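Local coordinates for glycosyl hydrolase family 88 (Pedobacter heparinus, PDB 3WIW), which hydrolyses unsaturated glucuronyl units in heparin-derived saccharides, using an alpha6/alpha6-barrel fold, at residues 86-91 against 384-389; 304-309 against 343-348; 328-333 against 390-395; 335-340 against 379-384. All coordinates share one frame; numbering follows the deposited sequence.

Contact 1: residues 86-91 against 384-389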
loop_
_atom_site.group_PDB
_atom_site.type_symbol
_atom_site.label_atom_id
_atom_site.label_comp_id
_atom_site.label_asym_id
_atom_site.label_seq_id
_atom_site.Cartn_x
_atom_site.Cartn_y
_atom_site.Cartn_z
ATOM N N TYR A 86 2.443 -17.322 -2.253
ATOM C CA TYR A 86 1.941 -18.455 -3.020
ATOM C C TYR A 86 2.100 -18.229 -4.523
ATOM O O TYR A 86 2.541 -19.121 -5.249
ATOM C CB TYR A 86 0.471 -18.716 -2.677
ATOM C CG TYR A 86 -0.198 -19.702 -3.606
ATOM C CD1 TYR A 86 0.304 -20.987 -3.768
ATOM C CD2 TYR A 86 -1.340 -19.353 -4.310
ATOM C CE1 TYR A 86 -0.305 -21.901 -4.619
ATOM C CE2 TYR A 86 -1.950 -20.255 -5.145
ATOM C CZ TYR A 86 -1.436 -21.525 -5.306
ATOM O OH TYR A 86 -2.070 -22.406 -6.153
ATOM N N GLU A 87 1.757 -17.034 -4.995
ATOM C CA GLU A 87 1.877 -16.748 -6.425
ATOM C C GLU A 87 3.323 -16.800 -6.914
ATOM O O GLU A 87 3.602 -17.298 -8.006
ATOM C CB GLU A 87 1.257 -15.396 -6.766
ATOM C CG GLU A 87 -0.235 -15.373 -6.593
ATOM C CD GLU A 87 -0.815 -14.088 -7.113
ATOM O OE1 GLU A 87 -0.745 -13.079 -6.388
ATOM O OE2 GLU A 87 -1.317 -14.074 -8.260
ATOM N N LEU A 88 4.258 -16.308 -6.104
ATOM C CA LEU A 88 5.660 -16.315 -6.481
ATOM C C LEU A 88 6.194 -17.735 -6.536
ATOM O O LEU A 88 6.920 -18.101 -7.461
ATOM C CB LEU A 88 6.481 -15.487 -5.484
ATOM C CG LEU A 88 6.310 -13.967 -5.557
ATOM C CD1 LEU A 88 6.829 -13.278 -4.312
ATOM C CD2 LEU A 88 6.996 -13.398 -6.794
ATOM N N SER A 89 5.822 -18.546 -5.553
ATOM C CA SER A 89 6.515 -19.814 -5.320
ATOM C C SER A 89 5.756 -21.052 -5.782
ATOM O O SER A 89 6.366 -22.101 -5.991
ATOM C CB SER A 89 6.782 -19.970 -3.833
ATOM O OG SER A 89 5.551 -20.166 -3.158
ATOM N N GLY A 90 4.438 -20.957 -5.909
ATOM C CA GLY A 90 3.622 -22.126 -6.193
ATOM C C GLY A 90 3.456 -23.054 -5.005
ATOM O O GLY A 90 2.917 -24.159 -5.138
ATOM N N ASP A 91 3.920 -22.613 -3.841
ATOM C CA ASP A 91 3.904 -23.452 -2.656
ATOM C C ASP A 91 2.477 -23.597 -2.143
ATOM O O ASP A 91 1.912 -22.652 -1.588
ATOM C CB ASP A 91 4.800 -22.821 -1.587
ATOM C CG ASP A 91 4.964 -23.694 -0.368
ATOM O OD1 ASP A 91 4.080 -24.535 -0.092
ATOM O OD2 ASP A 91 5.989 -23.525 0.318
ATOM N N ALA A 384 5.858 -6.009 -5.605
ATOM C CA ALA A 384 6.873 -5.505 -6.525
ATOM C C ALA A 384 7.722 -6.637 -7.133
ATOM O O ALA A 384 8.016 -6.633 -8.339
ATOM C CB ALA A 384 7.754 -4.465 -5.817
ATOM N N LEU A 385 8.102 -7.617 -6.312
ATOM C CA LEU A 385 8.838 -8.769 -6.828
ATOM C C LEU A 385 8.018 -9.513 -7.889
ATOM O O LEU A 385 8.551 -9.927 -8.916
ATOM C CB LEU A 385 9.213 -9.753 -5.722
ATOM C CG LEU A 385 10.176 -9.265 -4.641
ATOM C CD1 LEU A 385 10.692 -10.427 -3.823
ATOM C CD2 LEU A 385 11.351 -8.500 -5.222
ATOM N N LYS A 386 6.730 -9.698 -7.645
ATOM C CA LYS A 386 5.876 -10.371 -8.613
ATOM C C LYS A 386 5.788 -9.551 -9.916
ATOM O O LYS A 386 5.901 -10.110 -11.007
ATOM C CB LYS A 386 4.488 -10.600 -8.015
ATOM C CG LYS A 386 3.615 -11.507 -8.846
ATOM C CD LYS A 386 2.273 -11.823 -8.171
ATOM C CE LYS A 386 1.445 -10.563 -7.961
ATOM N NZ LYS A 386 -0.023 -10.873 -7.988
ATOM N N ARG A 387 5.611 -8.232 -9.811
ATOM C CA ARG A 387 5.562 -7.384 -11.003
ATOM C C ARG A 387 6.878 -7.401 -11.787
ATOM O O ARG A 387 6.897 -7.468 -13.026
ATOM C CB ARG A 387 5.157 -5.951 -10.633
ATOM C CG ARG A 387 3.736 -5.844 -10.173
ATOM C CD ARG A 387 3.396 -4.447 -9.653
ATOM N NE ARG A 387 1.989 -4.371 -9.257
ATOM C CZ ARG A 387 1.329 -3.240 -9.022
ATOM N NH1 ARG A 387 0.028 -3.289 -8.722
ATOM N NH2 ARG A 387 1.952 -2.063 -9.091
ATOM N N TYR A 388 7.982 -7.343 -11.054
ATOM C CA TYR A 388 9.300 -7.358 -11.651
ATOM C C TYR A 388 9.525 -8.689 -12.377
ATOM O O TYR A 388 9.971 -8.722 -13.523
ATOM C CB TYR A 388 10.357 -7.150 -10.560
ATOM C CG TYR A 388 11.777 -7.169 -11.073
ATOM C CD1 TYR A 388 12.382 -6.007 -11.520
ATOM C CD2 TYR A 388 12.505 -8.342 -11.112
ATOM C CE1 TYR A 388 13.674 -5.998 -11.982
ATOM C CE2 TYR A 388 13.829 -8.350 -11.555
ATOM C CZ TYR A 388 14.395 -7.177 -12.001
ATOM O OH TYR A 388 15.675 -7.172 -12.472
ATOM N N ALA A 389 9.244 -9.798 -11.700
ATOM C CA ALA A 389 9.421 -11.103 -12.311
ATOM C C ALA A 389 8.540 -11.301 -13.548
ATOM O O ALA A 389 8.949 -11.973 -14.497
ATOM C CB ALA A 389 9.179 -12.209 -11.287
#

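Contact 2: residues 304-309 against 343-348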
loop_
_atom_site.group_PDB
_atom_site.type_symbol
_atom_site.label_atom_id
_atom_site.label_comp_id
_atom_site.label_asym_id
_atom_site.label_seq_id
_atom_site.Cartn_x
_atom_site.Cartn_y
_atom_site.Cartn_z
ATOM N N ARG A 304 15.176 6.028 7.483
ATOM C CA ARG A 304 14.581 5.665 6.183
ATOM C C ARG A 304 13.245 4.964 6.373
ATOM O O ARG A 304 12.949 4.440 7.454
ATOM C CB ARG A 304 15.508 4.706 5.430
ATOM C CG ARG A 304 16.927 5.226 5.317
ATOM C CD ARG A 304 16.987 6.618 4.657
ATOM N NE ARG A 304 18.369 6.912 4.304
ATOM C CZ ARG A 304 19.002 6.405 3.239
ATOM N NH1 ARG A 304 20.309 6.638 3.051
ATOM N NH2 ARG A 304 18.350 5.629 2.382
ATOM N N ASP A 305 12.445 4.929 5.321
ATOM C CA ASP A 305 11.173 4.226 5.413
ATOM C C ASP A 305 11.069 3.227 4.267
ATOM O O ASP A 305 10.656 3.575 3.123
ATOM C CB ASP A 305 10.007 5.226 5.383
ATOM C CG ASP A 305 8.655 4.550 5.512
ATOM O OD1 ASP A 305 8.610 3.379 5.993
ATOM O OD2 ASP A 305 7.629 5.179 5.146
ATOM N N ALA A 306 11.414 1.978 4.577
ATOM C CA ALA A 306 11.373 0.921 3.577
ATOM C C ALA A 306 9.970 0.758 2.982
ATOM O O ALA A 306 9.850 0.439 1.803
ATOM C CB ALA A 306 11.850 -0.400 4.151
ATOM N N SER A 307 8.904 0.964 3.768
ATOM C CA SER A 307 7.547 0.767 3.256
ATOM C C SER A 307 7.283 1.723 2.095
ATOM O O SER A 307 6.712 1.328 1.073
ATOM C CB SER A 307 6.513 0.925 4.375
ATOM O OG SER A 307 6.372 2.265 4.806
ATOM N N ALA A 308 7.717 2.978 2.225
ATOM C CA ALA A 308 7.572 3.939 1.131
ATOM C C ALA A 308 8.331 3.455 -0.107
ATOM O O ALA A 308 7.832 3.583 -1.237
ATOM C CB ALA A 308 8.045 5.326 1.554
ATOM N N ALA A 309 9.566 2.969 0.086
ATOM C CA ALA A 309 10.361 2.445 -1.034
ATOM C C ALA A 309 9.620 1.310 -1.731
ATOM O O ALA A 309 9.612 1.259 -2.960
ATOM C CB ALA A 309 11.707 1.955 -0.568
ATOM N N ASP A 343 21.359 -7.317 2.455
ATOM C CA ASP A 343 21.439 -7.653 3.870
ATOM C C ASP A 343 20.908 -6.556 4.775
ATOM O O ASP A 343 20.338 -6.840 5.814
ATOM C CB ASP A 343 22.919 -7.919 4.230
ATOM C CG ASP A 343 23.154 -8.109 5.738
ATOM O OD1 ASP A 343 23.403 -7.116 6.478
ATOM O OD2 ASP A 343 23.070 -9.268 6.195
ATOM N N GLU A 344 21.094 -5.305 4.364
ATOM C CA GLU A 344 20.690 -4.159 5.160
ATOM C C GLU A 344 19.181 -4.132 5.384
ATOM O O GLU A 344 18.731 -3.739 6.462
ATOM C CB GLU A 344 21.101 -2.886 4.432
ATOM C CG GLU A 344 20.796 -1.609 5.192
ATOM C CD GLU A 344 21.218 -0.359 4.420
ATOM O OE1 GLU A 344 21.680 -0.476 3.259
ATOM O OE2 GLU A 344 21.080 0.754 4.967
ATOM N N TYR A 345 18.397 -4.555 4.380
ATOM C CA TYR A 345 16.930 -4.479 4.432
ATOM C C TYR A 345 16.180 -5.804 4.521
ATOM O O TYR A 345 15.066 -5.851 5.035
ATOM C CB TYR A 345 16.386 -3.641 3.265
ATOM C CG TYR A 345 16.632 -2.173 3.470
ATOM C CD1 TYR A 345 15.732 -1.391 4.181
ATOM C CD2 TYR A 345 17.781 -1.574 2.995
ATOM C CE1 TYR A 345 15.950 -0.042 4.394
ATOM C CE2 TYR A 345 18.019 -0.210 3.200
ATOM C CZ TYR A 345 17.109 0.539 3.921
ATOM O OH TYR A 345 17.311 1.878 4.157
ATOM N N LEU A 346 16.784 -6.871 4.015
ATOM C CA LEU A 346 16.090 -8.151 3.938
ATOM C C LEU A 346 16.491 -9.029 5.115
ATOM O O LEU A 346 17.674 -9.367 5.281
ATOM C CB LEU A 346 16.425 -8.857 2.620
ATOM C CG LEU A 346 15.767 -10.214 2.398
ATOM C CD1 LEU A 346 14.286 -10.011 2.094
ATOM C CD2 LEU A 346 16.413 -10.957 1.279
ATOM N N ALA A 347 15.522 -9.392 5.946
ATOM C CA ALA A 347 15.795 -10.262 7.096
ATOM C C ALA A 347 16.407 -11.598 6.693
ATOM O O ALA A 347 16.070 -12.167 5.649
ATOM C CB ALA A 347 14.499 -10.523 7.832
ATOM N N LYS A 348 17.280 -12.130 7.542
ATOM C CA LYS A 348 17.765 -13.490 7.336
ATOM C C LYS A 348 16.683 -14.477 7.729
ATOM O O LYS A 348 15.878 -14.189 8.617
ATOM C CB LYS A 348 18.997 -13.729 8.193
ATOM C CG LYS A 348 20.125 -12.867 7.754
ATOM C CD LYS A 348 21.321 -12.932 8.707
ATOM C CE LYS A 348 22.372 -11.895 8.336
ATOM N NZ LYS A 348 21.925 -10.474 8.531
#

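Contact 3: residues 328-333 against 390-395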
loop_
_atom_site.group_PDB
_atom_site.type_symbol
_atom_site.label_atom_id
_atom_site.label_comp_id
_atom_site.label_asym_id
_atom_site.label_seq_id
_atom_site.Cartn_x
_atom_site.Cartn_y
_atom_site.Cartn_z
ATOM N N LYS A 328 13.181 4.276 -17.612
ATOM C CA LYS A 328 13.669 5.007 -16.429
ATOM C C LYS A 328 12.913 4.611 -15.163
ATOM O O LYS A 328 13.492 4.538 -14.083
ATOM C CB LYS A 328 13.630 6.529 -16.620
ATOM C CG LYS A 328 12.242 7.114 -16.821
ATOM C CD LYS A 328 12.295 8.634 -16.945
ATOM C CE LYS A 328 10.910 9.200 -17.254
ATOM N NZ LYS A 328 10.288 8.595 -18.471
ATOM N N TYR A 329 11.617 4.329 -15.298
ATOM C CA TYR A 329 10.817 3.878 -14.161
ATOM C C TYR A 329 11.186 2.456 -13.754
ATOM O O TYR A 329 11.346 2.161 -12.561
ATOM C CB TYR A 329 9.323 3.959 -14.485
ATOM C CG TYR A 329 8.873 5.330 -14.907
ATOM C CD1 TYR A 329 9.198 6.456 -14.144
ATOM C CD2 TYR A 329 8.107 5.505 -16.052
ATOM C CE1 TYR A 329 8.774 7.730 -14.526
ATOM C CE2 TYR A 329 7.678 6.769 -16.446
ATOM C CZ TYR A 329 8.010 7.880 -15.673
ATOM O OH TYR A 329 7.584 9.134 -16.053
ATOM N N PHE A 330 11.322 1.578 -14.740
ATOM C CA PHE A 330 11.712 0.205 -14.458
ATOM C C PHE A 330 13.072 0.167 -13.750
ATOM O O PHE A 330 13.255 -0.553 -12.755
ATOM C CB PHE A 330 11.802 -0.602 -15.748
ATOM C CG PHE A 330 12.240 -2.004 -15.520
ATOM C CD1 PHE A 330 11.320 -2.980 -15.171
ATOM C CD2 PHE A 330 13.583 -2.342 -15.604
ATOM C CE1 PHE A 330 11.727 -4.280 -14.940
ATOM C CE2 PHE A 330 13.995 -3.650 -15.368
ATOM C CZ PHE A 330 13.063 -4.609 -15.045
ATOM N N LYS A 331 14.040 0.923 -14.264
ATOM C CA LYS A 331 15.398 0.912 -13.706
ATOM C C LYS A 331 15.399 1.422 -12.269
ATOM O O LYS A 331 16.069 0.862 -11.401
ATOM C CB LYS A 331 16.347 1.752 -14.578
ATOM C CG LYS A 331 17.763 1.887 -14.053
ATOM C CD LYS A 331 18.464 0.545 -13.957
ATOM C CE LYS A 331 19.983 0.724 -13.787
ATOM N NZ LYS A 331 20.377 1.641 -12.669
ATOM N N PHE A 332 14.622 2.465 -12.005
ATOM C CA PHE A 332 14.578 3.043 -10.664
ATOM C C PHE A 332 13.976 2.023 -9.699
ATOM O O PHE A 332 14.501 1.810 -8.604
ATOM C CB PHE A 332 13.805 4.359 -10.704
ATOM C CG PHE A 332 14.016 5.239 -9.504
ATOM C CD1 PHE A 332 13.311 5.013 -8.321
ATOM C CD2 PHE A 332 14.892 6.318 -9.566
ATOM C CE1 PHE A 332 13.504 5.841 -7.195
ATOM C CE2 PHE A 332 15.066 7.154 -8.467
ATOM C CZ PHE A 332 14.383 6.914 -7.270
ATOM N N ALA A 333 12.890 1.365 -10.113
ATOM C CA ALA A 333 12.271 0.325 -9.287
ATOM C C ALA A 333 13.232 -0.836 -9.048
ATOM O O ALA A 333 13.329 -1.346 -7.939
ATOM C CB ALA A 333 10.989 -0.191 -9.927
ATOM N N GLU A 390 7.345 -10.717 -13.548
ATOM C CA GLU A 390 6.453 -10.828 -14.696
ATOM C C GLU A 390 7.017 -10.084 -15.897
ATOM O O GLU A 390 6.981 -10.585 -17.020
ATOM C CB GLU A 390 5.067 -10.295 -14.330
ATOM C CG GLU A 390 4.107 -10.125 -15.515
ATOM C CD GLU A 390 3.847 -11.407 -16.282
ATOM O OE1 GLU A 390 4.015 -12.509 -15.705
ATOM O OE2 GLU A 390 3.475 -11.308 -17.473
ATOM N N ILE A 391 7.557 -8.891 -15.654
ATOM C CA ILE A 391 8.151 -8.102 -16.722
ATOM C C ILE A 391 9.348 -8.832 -17.321
ATOM O O ILE A 391 9.471 -8.945 -18.533
ATOM C CB ILE A 391 8.566 -6.700 -16.222
ATOM C CG1 ILE A 391 7.319 -5.852 -15.938
ATOM C CG2 ILE A 391 9.465 -5.989 -17.256
ATOM C CD1 ILE A 391 7.608 -4.613 -15.111
ATOM N N LYS A 392 10.209 -9.348 -16.453
ATOM C CA LYS A 392 11.435 -10.020 -16.878
ATOM C C LYS A 392 11.218 -11.475 -17.304
ATOM O O LYS A 392 12.127 -12.109 -17.854
ATOM C CB LYS A 392 12.464 -9.961 -15.745
ATOM C CG LYS A 392 12.956 -8.556 -15.428
ATOM C CD LYS A 392 14.081 -8.136 -16.358
ATOM C CE LYS A 392 15.386 -8.817 -15.971
ATOM N NZ LYS A 392 16.549 -8.304 -16.757
ATOM N N LYS A 393 10.022 -11.996 -17.048
ATOM C CA LYS A 393 9.683 -13.403 -17.360
ATOM C C LYS A 393 10.553 -14.391 -16.597
ATOM O O LYS A 393 11.035 -15.385 -17.137
ATOM C CB LYS A 393 9.712 -13.686 -18.862
ATOM C CG LYS A 393 8.796 -12.764 -19.620
ATOM C CD LYS A 393 8.609 -13.212 -21.028
ATOM C CE LYS A 393 7.921 -12.134 -21.833
ATOM N NZ LYS A 393 7.588 -12.713 -23.130
ATOM N N ILE A 394 10.751 -14.098 -15.322
ATOM C CA ILE A 394 11.561 -14.934 -14.448
ATOM C C ILE A 394 10.671 -15.878 -13.646
ATOM O O ILE A 394 9.753 -15.440 -12.938
ATOM C CB ILE A 394 12.426 -14.094 -13.478
ATOM C CG1 ILE A 394 13.426 -13.232 -14.257
ATOM C CG2 ILE A 394 13.172 -15.013 -12.524
ATOM C CD1 ILE A 394 14.050 -12.112 -13.447
ATOM N N ASP A 395 10.953 -17.173 -13.771
ATOM C CA ASP A 395 10.251 -18.214 -13.031
ATOM C C ASP A 395 10.828 -18.334 -11.624
ATOM O O ASP A 395 12.003 -18.659 -11.466
ATOM C CB ASP A 395 10.453 -19.538 -13.765
ATOM C CG ASP A 395 9.607 -20.666 -13.207
ATOM O OD1 ASP A 395 8.996 -20.503 -12.129
ATOM O OD2 ASP A 395 9.561 -21.731 -13.863
#

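Contact 4: residues 335-340 against 379-384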
loop_
_atom_site.group_PDB
_atom_site.type_symbol
_atom_site.label_atom_id
_atom_site.label_comp_id
_atom_site.label_asym_id
_atom_site.label_seq_id
_atom_site.Cartn_x
_atom_site.Cartn_y
_atom_site.Cartn_z
ATOM N N ASP A 335 16.459 -0.755 -8.979
ATOM C CA ASP A 335 17.492 -0.314 -8.036
ATOM C C ASP A 335 16.933 -0.338 -6.611
ATOM O O ASP A 335 17.620 -0.779 -5.689
ATOM C CB ASP A 335 17.958 1.100 -8.364
ATOM C CG ASP A 335 18.801 1.172 -9.626
ATOM O OD1 ASP A 335 19.367 0.133 -10.054
ATOM O OD2 ASP A 335 18.910 2.290 -10.190
ATOM N N ILE A 336 15.690 0.119 -6.410
ATOM C CA ILE A 336 15.097 0.051 -5.085
ATOM C C ILE A 336 15.035 -1.399 -4.634
ATOM O O ILE A 336 15.385 -1.717 -3.489
ATOM C CB ILE A 336 13.652 0.595 -5.075
ATOM C CG1 ILE A 336 13.631 2.113 -5.302
ATOM C CG2 ILE A 336 12.973 0.235 -3.764
ATOM C CD1 ILE A 336 12.218 2.643 -5.630
ATOM N N LEU A 337 14.563 -2.285 -5.504
ATOM C CA LEU A 337 14.436 -3.684 -5.118
ATOM C C LEU A 337 15.770 -4.339 -4.775
ATOM O O LEU A 337 15.836 -5.165 -3.852
ATOM C CB LEU A 337 13.683 -4.490 -6.182
ATOM C CG LEU A 337 12.213 -4.127 -6.363
ATOM C CD1 LEU A 337 11.650 -5.003 -7.470
ATOM C CD2 LEU A 337 11.459 -4.313 -5.053
ATOM N N LYS A 338 16.830 -3.973 -5.491
ATOM C CA LYS A 338 18.135 -4.503 -5.146
ATOM C C LYS A 338 18.559 -4.045 -3.751
ATOM O O LYS A 338 19.116 -4.835 -2.993
ATOM C CB LYS A 338 19.156 -4.132 -6.204
ATOM C CG LYS A 338 18.991 -4.972 -7.455
ATOM C CD LYS A 338 19.861 -4.482 -8.602
ATOM C CE LYS A 338 19.793 -5.451 -9.763
ATOM N NZ LYS A 338 20.652 -5.034 -10.894
ATOM N N THR A 339 18.294 -2.790 -3.393
ATOM C CA THR A 339 18.590 -2.311 -2.039
ATOM C C THR A 339 17.732 -3.006 -0.975
ATOM O O THR A 339 18.245 -3.448 0.070
ATOM C CB THR A 339 18.443 -0.773 -1.933
ATOM O OG1 THR A 339 19.351 -0.137 -2.842
ATOM C CG2 THR A 339 18.759 -0.290 -0.513
ATOM N N LEU A 340 16.431 -3.103 -1.228
ATOM C CA LEU A 340 15.534 -3.763 -0.287
ATOM C C LEU A 340 15.870 -5.233 -0.088
ATOM O O LEU A 340 15.584 -5.786 0.972
ATOM C CB LEU A 340 14.069 -3.614 -0.713
ATOM C CG LEU A 340 13.503 -2.204 -0.563
ATOM C CD1 LEU A 340 12.055 -2.271 -1.005
ATOM C CD2 LEU A 340 13.564 -1.671 0.879
ATOM N N TYR A 379 4.076 -6.670 2.163
ATOM C CA TYR A 379 3.060 -6.883 1.163
ATOM C C TYR A 379 3.456 -6.199 -0.141
ATOM O O TYR A 379 3.484 -6.838 -1.212
ATOM C CB TYR A 379 1.757 -6.318 1.703
ATOM C CG TYR A 379 0.624 -6.375 0.710
ATOM C CD1 TYR A 379 -0.177 -7.527 0.570
ATOM C CD2 TYR A 379 0.318 -5.260 -0.099
ATOM C CE1 TYR A 379 -1.243 -7.556 -0.330
ATOM C CE2 TYR A 379 -0.746 -5.291 -1.010
ATOM C CZ TYR A 379 -1.519 -6.441 -1.111
ATOM O OH TYR A 379 -2.581 -6.508 -1.968
ATOM N N TYR A 380 3.798 -4.909 -0.074
ATOM C CA TYR A 380 4.139 -4.182 -1.300
ATOM C C TYR A 380 5.485 -4.610 -1.876
ATOM O O TYR A 380 5.673 -4.573 -3.089
ATOM C CB TYR A 380 4.004 -2.648 -1.146
ATOM C CG TYR A 380 2.547 -2.270 -0.975
ATOM C CD1 TYR A 380 1.638 -2.359 -2.042
ATOM C CD2 TYR A 380 2.058 -1.913 0.281
ATOM C CE1 TYR A 380 0.279 -2.061 -1.880
ATOM C CE2 TYR A 380 0.706 -1.615 0.463
ATOM C CZ TYR A 380 -0.181 -1.700 -0.625
ATOM O OH TYR A 380 -1.500 -1.445 -0.412
ATOM N N TYR A 381 6.398 -5.075 -1.025
ATOM C CA TYR A 381 7.640 -5.636 -1.520
ATOM C C TYR A 381 7.410 -6.904 -2.337
ATOM O O TYR A 381 7.915 -7.029 -3.455
ATOM C CB TYR A 381 8.574 -5.916 -0.346
ATOM C CG TYR A 381 9.841 -6.653 -0.695
ATOM C CD1 TYR A 381 10.827 -6.057 -1.483
ATOM C CD2 TYR A 381 10.067 -7.928 -0.212
ATOM C CE1 TYR A 381 12.036 -6.733 -1.779
ATOM C CE2 TYR A 381 11.253 -8.613 -0.490
ATOM C CZ TYR A 381 12.228 -8.009 -1.276
ATOM O OH TYR A 381 13.390 -8.695 -1.548
ATOM N N LEU A 382 6.611 -7.841 -1.821
ATOM C CA LEU A 382 6.340 -9.034 -2.622
ATOM C C LEU A 382 5.527 -8.686 -3.872
ATOM O O LEU A 382 5.733 -9.295 -4.936
ATOM C CB LEU A 382 5.669 -10.154 -1.817
ATOM C CG LEU A 382 6.523 -10.755 -0.697
ATOM C CD1 LEU A 382 5.898 -12.058 -0.253
ATOM C CD2 LEU A 382 7.977 -10.984 -1.129
ATOM N N GLU A 383 4.629 -7.708 -3.785
ATOM C CA GLU A 383 3.890 -7.286 -4.977
ATOM C C GLU A 383 4.866 -6.794 -6.038
ATOM O O GLU A 383 4.767 -7.155 -7.219
ATOM C CB GLU A 383 2.913 -6.191 -4.614
ATOM C CG GLU A 383 1.962 -5.851 -5.743
ATOM C CD GLU A 383 1.045 -4.751 -5.314
ATOM O OE1 GLU A 383 -0.055 -5.067 -4.831
ATOM O OE2 GLU A 383 1.428 -3.560 -5.408
ATOM N N ALA A 384 5.858 -6.009 -5.605
ATOM C CA ALA A 384 6.873 -5.505 -6.525
ATOM C C ALA A 384 7.722 -6.637 -7.133
ATOM O O ALA A 384 8.016 -6.633 -8.339
ATOM C CB ALA A 384 7.754 -4.465 -5.817
#

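Contact 1: residues 86-91 against 384-389
E87 and K386 form a salt bridge where helix 77-89 of the alpha6/alpha6 barrel meets helix 375-392, the last in the chain, with K386 NZ 2.8 Å from E87 OE1. The ammonium comes down from above the carboxylate plane, 38° out of it. K386 is modelled in two conformers, and the bridge is made in one of them. In it CG lies anti to the backbone N (chi1 -170°) and the chain bends at chi3 (62°), which brings NZ to E87 OE1; on the way K386 CD passes 4.0 Å from E87 CB. Beside the bridge the contact is apolar. L88 reaches over with one methyl, CD2, which sits 4.4 Å from L385 CB. One step outward, R130 bridges E87 OE2, giving the carboxylate a second cation, and K397 NZ bonds E87 O. L88 also touches L396 in the C-terminal tail. The leucine rests on the helix backbone as much as on side chains: its closest approach to helix 375-392 is from L88 CD2 to K386 CA, at 3.7 Å.

Contact 2: residues 304-309 against 343-348
The N-terminal end of helix 306-322 carries this contact, with Y345, from the loop that follows helix 327-340, lying against R304 and A306. With CG anti to its carbonyl carbon (chi1 -74°), the tyrosine reaches across to both residues and meets them with different parts of itself. Its hydroxyl end comes up to the aliphatic stem of the arginine, Y345 OH being 3.6 Å from R304 CG, while A306 CB meets the ring obliquely near Y345 CD1, at 4.0 Å. The R304 and Y345 side chains cross at about a right angle, and the guanidinium itself turns elsewhere, to a salt bridge with D287. Cut back to alanine, Y345 would probably leave a gap beside A306 and the R304 stem without its neighbour. Between these two contact residues D305 sits at the N-cap. S307 OG donates to D305 OD1 at 2.8 Å, on the syn side but 28° out of the carboxylate plane, whereas the capping bond from S307 N to D305 OD1 is weak at 3.3 Å. D305 OD2 and S307 OG both engage R246, a predicted substrate-binding residue, so this helix start is second shell to the probable active site. Around the contact, Y345 also packs on T339 and L340 at the end of helix 327-340 and meets H359 ring edge to face, while A306 touches L340 and S360 of the short strand 360-361.

Contact 3: residues 328-333 against 390-395
F330 of helix 327-340 points across to I391 and K392 near the end of helix 375-392, on the surface of the alpha6/alpha6 barrel. The apolar part is phenylalanine against isoleucine. With CG anti to the backbone N (chi1 178°), the F330 ring extends to the other helix, where its CE1 lies 3.7 Å from I391 CG2. The tip methyl follows, I391 CD1 being 4.1 Å from F330 CD1, and the two side chains run alongside each other in opposite senses. The second kind of contact uses the aliphatic part of a lysine. K392 bends at chi2 and chi3 and lays its stem across the end of the ring, K392 CD standing 3.9 Å from F330 CZ; this lysine is modelled in two conformers, so that touch holds for one of them. Backbone bonds then finish the helix just beyond: K393, with positive phi, is the C-prime residue of a Schellman motif in which I394 N reaches A389 O at 2.9 Å, with a weak bond from K393 N to E390 O. In the wider fold, the F330 ring meets that of Y388 with nearly parallel planes and touches L317 of helix 306-322, while I394 packs on L32 and K33 of helix 30-49.

Contact 4: residues 335-340 against 379-384
L337, L340, Y381 and A384 make a buried seam between helices 327-340 and 375-392 of the barrel. The axes of the two short segments come no nearer than 11.3 Å and run at 125° to each other, so side chains have to bridge the distance. L337 CD2 does much of this work, fitting 3.8 Å from A384 CB and 4.0 Å from Y381 CD1. On the next turn L340 runs alongside the tyrosine in the opposite sense, its CB 3.9 Å from Y381 CE1. Y381 gets there because its CG is anti to the backbone N (chi1 173°), which carries the ring across to helix 327-340, and its hydroxyl is hydrogen-bonded to S341 just past that helix. Serine in place of Y381 would probably leave a hole beside L337 and L340 and S341 OG without this partner. On the solvent side the contact thins out: K338 points away from the seam and is exposed, and D335 is occupied with a salt bridge to K331. Across the seam itself there is no hydrogen bond or salt bridge, which implies that the two segments hold together by apolar fit, with Y381 OH bonded to S341 at its end.

How the contacts relate
Following the chain, contact 1 opens first, at 86-91 on helix 77-89, and closes only at 384-389, nearly 300 residues later. Contact 2 begins at 304-309 and closes a largely helical loop of 33 residues at 343-348, nested inside contact 1. Contact 3, from 328-333 to 390-395, crosses both contact 1 and contact 2. Contact 4, from 335-340 to 379-384, nests within contacts 1 and 3 but crosses contact 2, whose centre lies about 9 Å from its own. Helix 375-392 is shared by contacts 1, 3 and 4, meeting helix 77-89 in contact 1 and helix 327-340 in contacts 3 and 4; contact 2 joins the start of helix 306-322 to the loop after helix 327-340.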